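Local coordinates for uncharacterized conserved protein of COG5135 (Nostoc punctiforme, PDB 2I51), which is uncharacterised in detail but binds flavin mononucleotide and is probably an oxidoreductase related to pyridoxamine 5'-phosphate oxidase, at residues A[29-32]-A[38-41]; A[54-59]-A[111-116]; A[167-170]-A[175-178]. One frame throughout, in Å; residues are numbered along the deposited sequence.

Overall arrangement
The three contacts follow one another along the chain, each closing before the next opens, and all reach the same antiparallel sheet. Interaction 1 joins strands 26-32 and 38-44, interaction 2 sets helix 107-116 against strand 55-60, and interaction 3 is the hairpin of strands 155-169 and 176-182. The centres of interactions 1 and 2 lie about 20 Å apart on opposite sides of the chain's centre, yet both touch one flavin mononucleotide. Interaction 3, with its centre about 23 Å from that of interaction 1 and 30 Å from that of interaction 2, meets the other flavin, which the second subunit also binds. Each chain of the dimer thus contributes to two flavin sites.

Interaction 1. Residues A[29-32]-A[38-41]; sequences LATV and PANR. With FMN (flavin mononucleotide), chain C.
L29 and R41 form an antiparallel hydrogen-bonded pair in the hairpin of strands 26-32 and 38-44, on the face where L29, T31, A39 and R41 gather in a closely packed polar cluster. The carbonyl oxygen L29 O takes two bonds from one residue: the backbone R41 N and the side-chain R41 NH1, the latter at 3.0 Å, reach it from opposite faces of its carbonyl plane. The second N-H of the same nitrogen runs almost straight to the threonine hydroxyl, R41 NH1 to T31 OG1 being 2.9 Å at 165°, with the oxygen lying in the guanidinium plane. R41 can do this because CG sits between its backbone N and carbonyl carbon (chi1 80°) and the chain bends twice more, folding the head back across the neighbouring strand, over L29 and T31. The remaining edge faces the flavin phosphate: O3P of FMN accepts from R41 NE at 3.0 Å and from R41 NH2 at 2.8 Å. Q68 of helix 64-71 accepts from both T31 OG1 and R41 NH2. A39, small beside this cluster, puts its CB 3.6 Å from T31 OG1.

The other sheet face, bearing A30, V32, P38 and N40, is looser between the strands: V32 and P38 approach chiefly through their CA atoms, 4.4 Å apart. P38 suits a non-hydrogen-bonded pair, which asks no N-H of it. This face is closed by the second subunit, where the N40 amide pairs with N40 of that chain. A leucine in place of R41 would probably leave O3P without two donors and T31 OG1 without one. The planar cation thus ties the phosphate to the hairpin, and its charge is likely to offset that of the phosphate.

Interaction 2. Residues A[54-59]-A[111-116]; sequences QLRFIT and IAMWQE. With FMN (flavin mononucleotide), chain C; EDO (1,2-ethanediol), chain E.
R56 and M113 reach for each other from opposite directions, one from the strand and one from the helix, and meet face-on. The selenium of M113, a selenomethionine here, sits 3.6 Å above the guanidinium plane and over its centre, so that a large, polarisable atom lies against the flat cation. The M113 chain leaves the helix with CG anti to the backbone N (chi1 177°) and then bends twice, which turns its flank to the strand. There I58 crosses it at about a right angle, I58 CG2 touching M113 CG at 3.5 Å.

Strand 55-60 belongs to the sheet of the FMN-binding fold shared with pyridoxamine 5'-phosphate oxidase, and helix 107-116 crosses it at 70°. While the I58 side chain points to this helix, its carbonyl serves the flavin: FMN N3 donates to I58 O at 2.9 Å, nearly straight. T59 OG1 donates to FMN O2 at 2.6 Å.

E116, one helical turn beyond M113, comes to the guanidinium edge instead. Its OE1 takes both R56 NH1, at 2.9 Å, and R56 NH2, at 3.2 Å, in a salt bridge whose carboxylate and guanidinium planes stand 58° apart. R56 NH2 is also bonded to R46 O.

Interaction 3. Residues A[167-170]-A[175-178]; sequences HLEL and QNRW. With FMN (flavin mononucleotide), chain P.
A beta hairpin, made by the end of strand 155-169 and the start of strand 176-182, pairs H167 with W178 and E169 with N176, and one of its faces borders a flavin site. The strands run antiparallel, and each of the two hydrogen-bonded pairs closes with two backbone bonds, E169 N to N176 O being 2.8 Å.

On the face bearing E169 and N176 the side chains repeat the pairing. The amide N-H of N176 ND2 meets E169 OE1 at 3.0 Å and 170°, the oxygen lying in the amide plane while the carboxylate plane is turned 55° from it. A carboxylate acceptor and an amide donor are complementary, and the longer glutamate can reach across to the shorter asparagine. H167, on the same face, is stacked with F88 and bonded to E86.

The opposite face carries L168 and R177. The branches of L168 divide the work: CD1 lies 3.7 Å from Q175 NE2, and CD2 lies 3.8 Å from the ribityl oxygen O3' of FMN, a cofactor that the second subunit also binds through its R41. R177 extends fully, CG anti to the backbone N (chi1 -168°), which carries its head toward the salt-bridge partners D166 and the C-terminal carboxylate of P195. It may also feel the phosphate electrostatically.

Past the strand end, L170 and Q175 lie side by side, pointing the same way. L170 CD1 reaches the flavin methyl C7M at 3.8 Å, while L170 CD2 packs on the Q175 amide. One water joins their polar atoms, donating to L170 O at 2.7 Å and to Q175 OE1 at 3.2 Å.

Interaction 1. Residues A[29-32]-A[38-41]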
loop_
_atom_site.group_PDB
_atom_site.type_symbol
_atom_site.label_atom_id
_atom_site.label_comp_id
_atom_site.label_asym_id
_atom_site.label_seq_id
_atom_site.Cartn_x
_atom_site.Cartn_y
_atom_site.Cartn_z
ATOM N N LEU A 29 1.579 3.462 2.902
ATOM C CA LEU A 29 0.752 4.045 3.958
ATOM C C LEU A 29 -0.607 4.383 3.383
ATOM O O LEU A 29 -0.754 5.217 2.457
ATOM C CB LEU A 29 1.375 5.350 4.443
ATOM C CG LEU A 29 0.494 6.186 5.406
ATOM C CD1 LEU A 29 0.670 5.592 6.751
ATOM C CD2 LEU A 29 0.857 7.692 5.345
ATOM N N ALA A 30 -1.651 3.775 3.971
ATOM C CA ALA A 30 -3.017 4.052 3.585
ATOM C C ALA A 30 -3.655 5.001 4.581
ATOM O O ALA A 30 -3.589 4.802 5.784
ATOM C CB ALA A 30 -3.850 2.721 3.544
ATOM N N THR A 31 -4.341 6.001 4.046
ATOM C CA THR A 31 -5.118 6.942 4.808
ATOM C C THR A 31 -6.523 7.012 4.207
ATOM O O THR A 31 -6.816 6.328 3.208
ATOM C CB THR A 31 -4.481 8.371 4.710
ATOM O OG1 THR A 31 -4.294 8.718 3.309
ATOM C CG2 THR A 31 -3.184 8.479 5.470
ATOM N N VAL A 32 -7.418 7.784 4.840
ATOM C CA VAL A 32 -8.759 8.000 4.309
ATOM C C VAL A 32 -8.899 9.483 3.989
ATOM O O VAL A 32 -8.460 10.378 4.773
ATOM C CB VAL A 32 -9.882 7.500 5.272
ATOM C CG1 VAL A 32 -11.288 7.589 4.622
ATOM C CG2 VAL A 32 -9.680 6.075 5.634
ATOM N N PRO A 38 -10.253 5.721 0.253
ATOM C CA PRO A 38 -8.885 5.450 0.706
ATOM C C PRO A 38 -7.878 6.124 -0.210
ATOM O O PRO A 38 -8.169 6.490 -1.357
ATOM C CB PRO A 38 -8.790 3.938 0.573
ATOM C CG PRO A 38 -9.703 3.640 -0.550
ATOM C CD PRO A 38 -10.843 4.562 -0.441
ATOM N N ALA A 39 -6.669 6.261 0.316
ATOM C CA ALA A 39 -5.486 6.736 -0.425
ATOM C C ALA A 39 -4.328 5.888 0.038
ATOM O O ALA A 39 -4.298 5.433 1.169
ATOM C CB ALA A 39 -5.199 8.241 -0.180
ATOM N N ASN A 40 -3.395 5.648 -0.848
ATOM C CA ASN A 40 -2.318 4.702 -0.578
ATOM C C ASN A 40 -1.079 5.116 -1.354
ATOM O O ASN A 40 -1.152 5.278 -2.555
ATOM C CB ASN A 40 -2.798 3.328 -1.030
ATOM C CG ASN A 40 -2.036 2.164 -0.398
ATOM O OD1 ASN A 40 -1.226 2.342 0.516
ATOM N ND2 ASN A 40 -2.349 0.917 -0.895
ATOM N N ARG A 41 0.055 5.247 -0.664
ATOM C CA ARG A 41 1.318 5.610 -1.344
ATOM C C ARG A 41 2.502 5.089 -0.604
ATOM O O ARG A 41 2.446 4.853 0.602
ATOM C CB ARG A 41 1.440 7.116 -1.529
ATOM C CG ARG A 41 1.884 7.880 -0.336
ATOM C CD ARG A 41 0.847 7.986 0.767
ATOM N NE ARG A 41 -0.298 8.812 0.437
ATOM C CZ ARG A 41 -1.456 8.886 1.091
ATOM N NH1 ARG A 41 -1.798 7.995 2.039
ATOM N NH2 ARG A 41 -2.308 9.812 0.749
HETATM N N1 FMN C . 6.564 10.678 -0.244
HETATM C C2 FMN C . 6.712 11.206 0.984
HETATM O O2 FMN C . 5.988 12.117 1.398
HETATM N N3 FMN C . 7.665 10.684 1.837
HETATM C C4 FMN C . 8.497 9.666 1.477
HETATM O O4 FMN C . 9.278 9.093 2.324
HETATM C C4A FMN C . 8.355 9.113 0.214
HETATM N N5 FMN C . 9.188 8.094 -0.217
HETATM C C5A FMN C . 8.859 7.442 -1.435
HETATM C C6 FMN C . 9.601 6.349 -1.825
HETATM C C7 FMN C . 9.353 5.670 -3.030
HETATM C C7M FMN C . 10.006 4.340 -3.299
HETATM C C8 FMN C . 8.353 6.188 -3.852
HETATM C C8M FMN C . 7.865 5.350 -5.040
HETATM C C9 FMN C . 7.613 7.308 -3.469
HETATM C C9A FMN C . 7.893 7.965 -2.279
HETATM N N10 FMN C . 7.195 9.084 -1.887
HETATM C C10 FMN C . 7.364 9.625 -0.650
HETATM C "C1'" FMN C . 6.227 9.782 -2.836
HETATM C "C2'" FMN C . 4.809 9.324 -2.473
HETATM O "O2'" FMN C . 4.618 7.928 -2.818
HETATM C "C3'" FMN C . 3.700 10.198 -3.090
HETATM O "O3'" FMN C . 3.933 10.264 -4.483
HETATM C "C4'" FMN C . 3.822 11.611 -2.482
HETATM O "O4'" FMN C . 4.098 11.627 -1.079
HETATM C "C5'" FMN C . 2.475 12.304 -2.684
HETATM O "O5'" FMN C . 1.466 11.551 -2.023
HETATM P P FMN C . 0.136 12.249 -1.556
HETATM O O1P FMN C . 0.383 13.182 -0.425
HETATM O O2P FMN C . -0.395 13.023 -2.803
HETATM O O3P FMN C . -0.849 11.165 -1.256
#

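Interaction 2. Residues A[54-59]-A[111-116]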
loop_
_atom_site.group_PDB
_atom_site.type_symbol
_atom_site.label_atom_id
_atom_site.label_comp_id
_atom_site.label_asym_id
_atom_site.label_seq_id
_atom_site.Cartn_x
_atom_site.Cartn_y
_atom_site.Cartn_z
ATOM N N GLN A 54 7.204 4.127 17.987
ATOM C CA GLN A 54 6.714 4.887 16.836
ATOM C C GLN A 54 7.650 4.810 15.666
ATOM O O GLN A 54 8.858 4.936 15.786
ATOM C CB GLN A 54 6.473 6.326 17.202
ATOM C CG GLN A 54 5.467 6.428 18.327
ATOM C CD GLN A 54 4.624 7.695 18.268
ATOM O OE1 GLN A 54 3.984 7.950 17.279
ATOM N NE2 GLN A 54 4.530 8.406 19.372
ATOM N N LEU A 55 7.073 4.638 14.490
ATOM C CA LEU A 55 7.845 4.674 13.224
ATOM C C LEU A 55 7.904 6.088 12.664
ATOM O O LEU A 55 6.876 6.799 12.701
ATOM C CB LEU A 55 7.158 3.787 12.168
ATOM C CG LEU A 55 7.089 2.291 12.450
ATOM C CD1 LEU A 55 6.030 1.883 13.534
ATOM C CD2 LEU A 55 6.723 1.613 11.120
ATOM N N ARG A 56 9.071 6.460 12.135
ATOM C CA ARG A 56 9.344 7.783 11.553
ATOM C C ARG A 56 9.297 7.770 10.053
ATOM O O ARG A 56 9.871 6.892 9.390
ATOM C CB ARG A 56 10.749 8.281 11.957
ATOM C CG ARG A 56 10.993 8.389 13.382
ATOM C CD ARG A 56 12.286 9.175 13.653
ATOM N NE ARG A 56 13.448 8.577 13.021
ATOM C CZ ARG A 56 14.660 9.119 12.979
ATOM N NH1 ARG A 56 14.939 10.293 13.584
ATOM N NH2 ARG A 56 15.623 8.500 12.308
ATOM N N PHE A 57 8.647 8.816 9.500
ATOM C CA PHE A 57 8.649 9.110 8.084
ATOM C C PHE A 57 8.760 10.640 7.954
ATOM O O PHE A 57 8.545 11.367 8.945
ATOM C CB PHE A 57 7.329 8.682 7.462
ATOM C CG PHE A 57 6.962 7.266 7.777
ATOM C CD1 PHE A 57 7.443 6.258 6.999
ATOM C CD2 PHE A 57 6.173 6.972 8.845
ATOM C CE1 PHE A 57 7.143 4.944 7.304
ATOM C CE2 PHE A 57 5.821 5.674 9.148
ATOM C CZ PHE A 57 6.339 4.651 8.353
ATOM N N ILE A 58 9.028 11.095 6.741
ATOM C CA ILE A 58 8.976 12.515 6.412
ATOM C C ILE A 58 7.998 12.729 5.284
ATOM O O ILE A 58 7.762 11.813 4.462
ATOM C CB ILE A 58 10.372 13.068 6.052
ATOM C CG1 ILE A 58 10.875 12.572 4.703
ATOM C CG2 ILE A 58 11.330 12.821 7.201
ATOM C CD1 ILE A 58 12.285 13.084 4.269
ATOM N N THR A 59 7.443 13.927 5.236
ATOM C CA THR A 59 6.548 14.308 4.148
ATOM C C THR A 59 6.494 15.812 4.050
ATOM O O THR A 59 6.927 16.525 4.961
ATOM C CB THR A 59 5.164 13.660 4.262
ATOM O OG1 THR A 59 4.530 13.621 2.976
ATOM C CG2 THR A 59 4.297 14.376 5.293
ATOM N N ILE A 111 13.528 18.269 14.270
ATOM C CA ILE A 111 14.827 18.900 13.958
ATOM C C ILE A 111 15.903 17.823 13.766
ATOM O O ILE A 111 16.698 17.861 12.828
ATOM C CB ILE A 111 15.238 19.891 15.068
ATOM C CG1 ILE A 111 14.244 21.048 15.088
ATOM C CG2 ILE A 111 16.670 20.409 14.803
ATOM C CD1 ILE A 111 14.130 21.831 16.433
ATOM N N ALA A 112 15.948 16.813 14.654
ATOM C CA ALA A 112 16.874 15.720 14.525
ATOM C C ALA A 112 16.680 14.992 13.213
ATOM O O ALA A 112 17.646 14.646 12.548
ATOM C CB ALA A 112 16.720 14.733 15.726
HETATM N N MSE A 113 15.427 14.696 12.862
HETATM C CA MSE A 113 15.182 14.006 11.604
HETATM C C MSE A 113 15.725 14.803 10.418
HETATM O O MSE A 113 16.381 14.268 9.513
HETATM C CB MSE A 113 13.710 13.725 11.453
HETATM C CG MSE A 113 13.240 13.069 10.164
HETATM SE SE MSE A 113 13.437 11.131 10.174
HETATM C CE MSE A 113 15.114 11.134 9.477
ATOM N N TRP A 114 15.392 16.088 10.377
ATOM C CA TRP A 114 15.885 16.977 9.319
ATOM C C TRP A 114 17.389 16.882 9.179
ATOM O O TRP A 114 17.941 16.794 8.080
ATOM C CB TRP A 114 15.498 18.443 9.665
ATOM C CG TRP A 114 15.993 19.434 8.675
ATOM C CD1 TRP A 114 17.029 20.318 8.856
ATOM C CD2 TRP A 114 15.473 19.688 7.377
ATOM N NE1 TRP A 114 17.157 21.118 7.758
ATOM C CE2 TRP A 114 16.221 20.755 6.825
ATOM C CE3 TRP A 114 14.464 19.118 6.616
ATOM C CZ2 TRP A 114 15.967 21.264 5.582
ATOM C CZ3 TRP A 114 14.213 19.650 5.356
ATOM C CH2 TRP A 114 14.974 20.699 4.861
ATOM N N GLN A 115 18.081 16.971 10.310
ATOM C CA GLN A 115 19.530 16.973 10.330
ATOM C C GLN A 115 20.146 15.634 9.879
ATOM O O GLN A 115 21.266 15.633 9.333
ATOM C CB GLN A 115 20.014 17.341 11.714
ATOM C CG GLN A 115 19.712 18.808 12.025
ATOM C CD GLN A 115 20.231 19.218 13.371
ATOM O OE1 GLN A 115 20.834 18.393 14.072
ATOM N NE2 GLN A 115 19.956 20.450 13.794
ATOM N N GLU A 116 19.429 14.542 10.110
ATOM C CA GLU A 116 19.891 13.215 9.762
ATOM C C GLU A 116 19.737 12.890 8.295
ATOM O O GLU A 116 20.326 11.903 7.781
ATOM C CB GLU A 116 19.110 12.190 10.632
ATOM C CG GLU A 116 19.531 12.247 12.067
ATOM C CD GLU A 116 18.587 11.633 13.113
ATOM O OE1 GLU A 116 17.582 11.011 12.726
ATOM O OE2 GLU A 116 18.889 11.774 14.340
HETATM N N1 FMN C . 6.564 10.678 -0.244
HETATM C C2 FMN C . 6.712 11.206 0.984
HETATM O O2 FMN C . 5.988 12.117 1.398
HETATM N N3 FMN C . 7.665 10.684 1.837
HETATM C C4 FMN C . 8.497 9.666 1.477
HETATM O O4 FMN C . 9.278 9.093 2.324
HETATM C C4A FMN C . 8.355 9.113 0.214
HETATM N N5 FMN C . 9.188 8.094 -0.217
HETATM C C5A FMN C . 8.859 7.442 -1.435
HETATM C C6 FMN C . 9.601 6.349 -1.825
HETATM C C7 FMN C . 9.353 5.670 -3.030
HETATM C C7M FMN C . 10.006 4.340 -3.299
HETATM C C8 FMN C . 8.353 6.188 -3.852
HETATM C C8M FMN C . 7.865 5.350 -5.040
HETATM C C9 FMN C . 7.613 7.308 -3.469
HETATM C C9A FMN C . 7.893 7.965 -2.279
HETATM N N10 FMN C . 7.195 9.084 -1.887
HETATM C C10 FMN C . 7.364 9.625 -0.650
HETATM C "C1'" FMN C . 6.227 9.782 -2.836
HETATM C "C2'" FMN C . 4.809 9.324 -2.473
HETATM O "O2'" FMN C . 4.618 7.928 -2.818
HETATM C "C3'" FMN C . 3.700 10.198 -3.090
HETATM O "O3'" FMN C . 3.933 10.264 -4.483
HETATM C "C4'" FMN C . 3.822 11.611 -2.482
HETATM O "O4'" FMN C . 4.098 11.627 -1.079
HETATM C "C5'" FMN C . 2.475 12.304 -2.684
HETATM O "O5'" FMN C . 1.466 11.551 -2.023
HETATM P P FMN C . 0.136 12.249 -1.556
HETATM O O1P FMN C . 0.383 13.182 -0.425
HETATM O O2P FMN C . -0.395 13.023 -2.803
HETATM O O3P FMN C . -0.849 11.165 -1.256
HETATM C C1 EDO E . 20.500 14.385 14.348
HETATM O O1 EDO E . 21.055 13.185 14.903
HETATM C C2 EDO E . 21.068 15.589 15.070
HETATM O O2 EDO E . 22.122 16.104 14.260
#

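Interaction 3. Residues A[167-170]-A[175-178]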
loop_
_atom_site.group_PDB
_atom_site.type_symbol
_atom_site.label_atom_id
_atom_site.label_comp_id
_atom_site.label_asym_id
_atom_site.label_seq_id
_atom_site.Cartn_x
_atom_site.Cartn_y
_atom_site.Cartn_z
ATOM N N HIS A 167 1.159 -9.827 11.410
ATOM C CA HIS A 167 2.377 -10.330 10.783
ATOM C C HIS A 167 2.123 -11.659 10.100
ATOM O O HIS A 167 1.768 -12.629 10.769
ATOM C CB HIS A 167 3.439 -10.500 11.850
ATOM C CG HIS A 167 4.756 -10.982 11.338
ATOM N ND1 HIS A 167 5.623 -11.716 12.130
ATOM C CD2 HIS A 167 5.374 -10.808 10.143
ATOM C CE1 HIS A 167 6.713 -11.988 11.432
ATOM N NE2 HIS A 167 6.591 -11.447 10.222
ATOM N N LEU A 168 2.313 -11.709 8.793
ATOM C CA LEU A 168 2.073 -12.876 7.970
ATOM C C LEU A 168 3.419 -13.326 7.409
ATOM O O LEU A 168 4.123 -12.543 6.769
ATOM C CB LEU A 168 1.133 -12.520 6.828
ATOM C CG LEU A 168 0.860 -13.619 5.805
ATOM C CD1 LEU A 168 0.105 -14.784 6.441
ATOM C CD2 LEU A 168 0.064 -13.045 4.638
ATOM N N GLU A 169 3.767 -14.581 7.684
ATOM C CA GLU A 169 4.961 -15.245 7.158
ATOM C C GLU A 169 4.516 -16.249 6.107
ATOM O O GLU A 169 3.861 -17.237 6.438
ATOM C CB GLU A 169 5.696 -15.962 8.289
ATOM C CG GLU A 169 6.363 -15.013 9.227
ATOM C CD GLU A 169 7.095 -15.692 10.356
ATOM O OE1 GLU A 169 6.747 -16.838 10.698
ATOM O OE2 GLU A 169 8.021 -15.053 10.897
ATOM N N LEU A 170 4.876 -16.025 4.846
ATOM C CA LEU A 170 4.500 -16.973 3.817
ATOM C C LEU A 170 5.363 -18.214 3.863
ATOM O O LEU A 170 4.954 -19.238 3.293
ATOM C CB LEU A 170 4.562 -16.334 2.445
ATOM C CG LEU A 170 3.630 -15.143 2.250
ATOM C CD1 LEU A 170 3.818 -14.568 0.828
ATOM C CD2 LEU A 170 2.172 -15.499 2.501
ATOM N N GLN A 175 1.874 -21.427 6.366
ATOM C CA GLN A 175 2.069 -19.997 6.605
ATOM C C GLN A 175 1.784 -19.742 8.046
ATOM O O GLN A 175 1.055 -20.521 8.674
ATOM C CB GLN A 175 1.097 -19.157 5.789
ATOM C CG GLN A 175 1.180 -19.402 4.299
ATOM C CD GLN A 175 0.269 -18.474 3.473
ATOM O OE1 GLN A 175 0.253 -18.515 2.231
ATOM N NE2 GLN A 175 -0.519 -17.643 4.174
ATOM N N ASN A 176 2.368 -18.696 8.606
ATOM C CA ASN A 176 2.128 -18.318 9.999
ATOM C C ASN A 176 1.565 -16.899 10.006
ATOM O O ASN A 176 2.008 -16.056 9.228
ATOM C CB ASN A 176 3.436 -18.323 10.808
ATOM C CG ASN A 176 4.187 -19.647 10.726
ATOM O OD1 ASN A 176 3.583 -20.682 10.801
ATOM N ND2 ASN A 176 5.513 -19.596 10.571
ATOM N N ARG A 177 0.579 -16.640 10.845
ATOM C CA ARG A 177 0.006 -15.316 10.989
ATOM C C ARG A 177 -0.233 -15.038 12.459
ATOM O O ARG A 177 -0.792 -15.883 13.173
ATOM C CB ARG A 177 -1.295 -15.268 10.213
ATOM C CG ARG A 177 -1.845 -13.861 10.050
ATOM C CD ARG A 177 -3.046 -13.861 9.203
ATOM N NE ARG A 177 -3.686 -12.557 9.099
ATOM C CZ ARG A 177 -4.957 -12.390 8.736
ATOM N NH1 ARG A 177 -5.688 -13.446 8.438
ATOM N NH2 ARG A 177 -5.497 -11.190 8.674
ATOM N N TRP A 178 0.235 -13.882 12.918
ATOM C CA TRP A 178 0.118 -13.447 14.292
ATOM C C TRP A 178 -0.484 -12.071 14.336
ATOM O O TRP A 178 -0.101 -11.207 13.549
ATOM C CB TRP A 178 1.487 -13.412 14.965
ATOM C CG TRP A 178 1.968 -14.713 15.371
ATOM C CD1 TRP A 178 2.670 -15.607 14.619
ATOM C CD2 TRP A 178 1.807 -15.315 16.661
ATOM N NE1 TRP A 178 2.926 -16.743 15.359
ATOM C CE2 TRP A 178 2.415 -16.579 16.612
ATOM C CE3 TRP A 178 1.208 -14.900 17.854
ATOM C CZ2 TRP A 178 2.447 -17.440 17.728
ATOM C CZ3 TRP A 178 1.233 -15.753 18.955
ATOM C CH2 TRP A 178 1.844 -17.007 18.879
HETATM N N1 FMN P . -4.666 -12.160 -0.068
HETATM C C2 FMN P . -5.654 -12.279 -1.033
HETATM O O2 FMN P . -6.850 -12.264 -0.719
HETATM N N3 FMN P . -5.315 -12.360 -2.350
HETATM C C4 FMN P . -4.026 -12.406 -2.823
HETATM O O4 FMN P . -3.759 -12.357 -4.029
HETATM C C4A FMN P . -3.020 -12.298 -1.867
HETATM N N5 FMN P . -1.687 -12.341 -2.276
HETATM C C5A FMN P . -0.714 -12.045 -1.320
HETATM C C6 FMN P . 0.611 -11.944 -1.712
HETATM C C7 FMN P . 1.630 -11.677 -0.787
HETATM C C7M FMN P . 3.049 -11.438 -1.274
HETATM C C8 FMN P . 1.304 -11.512 0.550
HETATM C C8M FMN P . 2.349 -10.985 1.542
HETATM C C9 FMN P . -0.006 -11.646 0.953
HETATM C C9A FMN P . -1.044 -11.915 0.035
HETATM N N10 FMN P . -2.376 -12.068 0.450
HETATM C C10 FMN P . -3.384 -12.172 -0.510
HETATM C "C1'" FMN P . -2.791 -12.045 1.884
HETATM C "C2'" FMN P . -3.266 -10.650 2.229
HETATM O "O2'" FMN P . -2.160 -9.703 2.272
HETATM C "C3'" FMN P . -4.049 -10.633 3.555
HETATM O "O3'" FMN P . -3.254 -11.217 4.603
HETATM C "C4'" FMN P . -5.305 -11.470 3.389
HETATM O "O4'" FMN P . -5.958 -11.291 2.132
HETATM C "C5'" FMN P . -6.267 -11.026 4.470
HETATM O "O5'" FMN P . -6.612 -9.675 4.301
HETATM P P FMN P . -7.922 -9.016 4.911
HETATM O O1P FMN P . -9.104 -9.500 4.112
HETATM O O2P FMN P . -7.949 -9.580 6.330
HETATM O O3P FMN P . -7.743 -7.545 4.862
HETATM O O HOH W 1 3.076 -19.820 1.391
#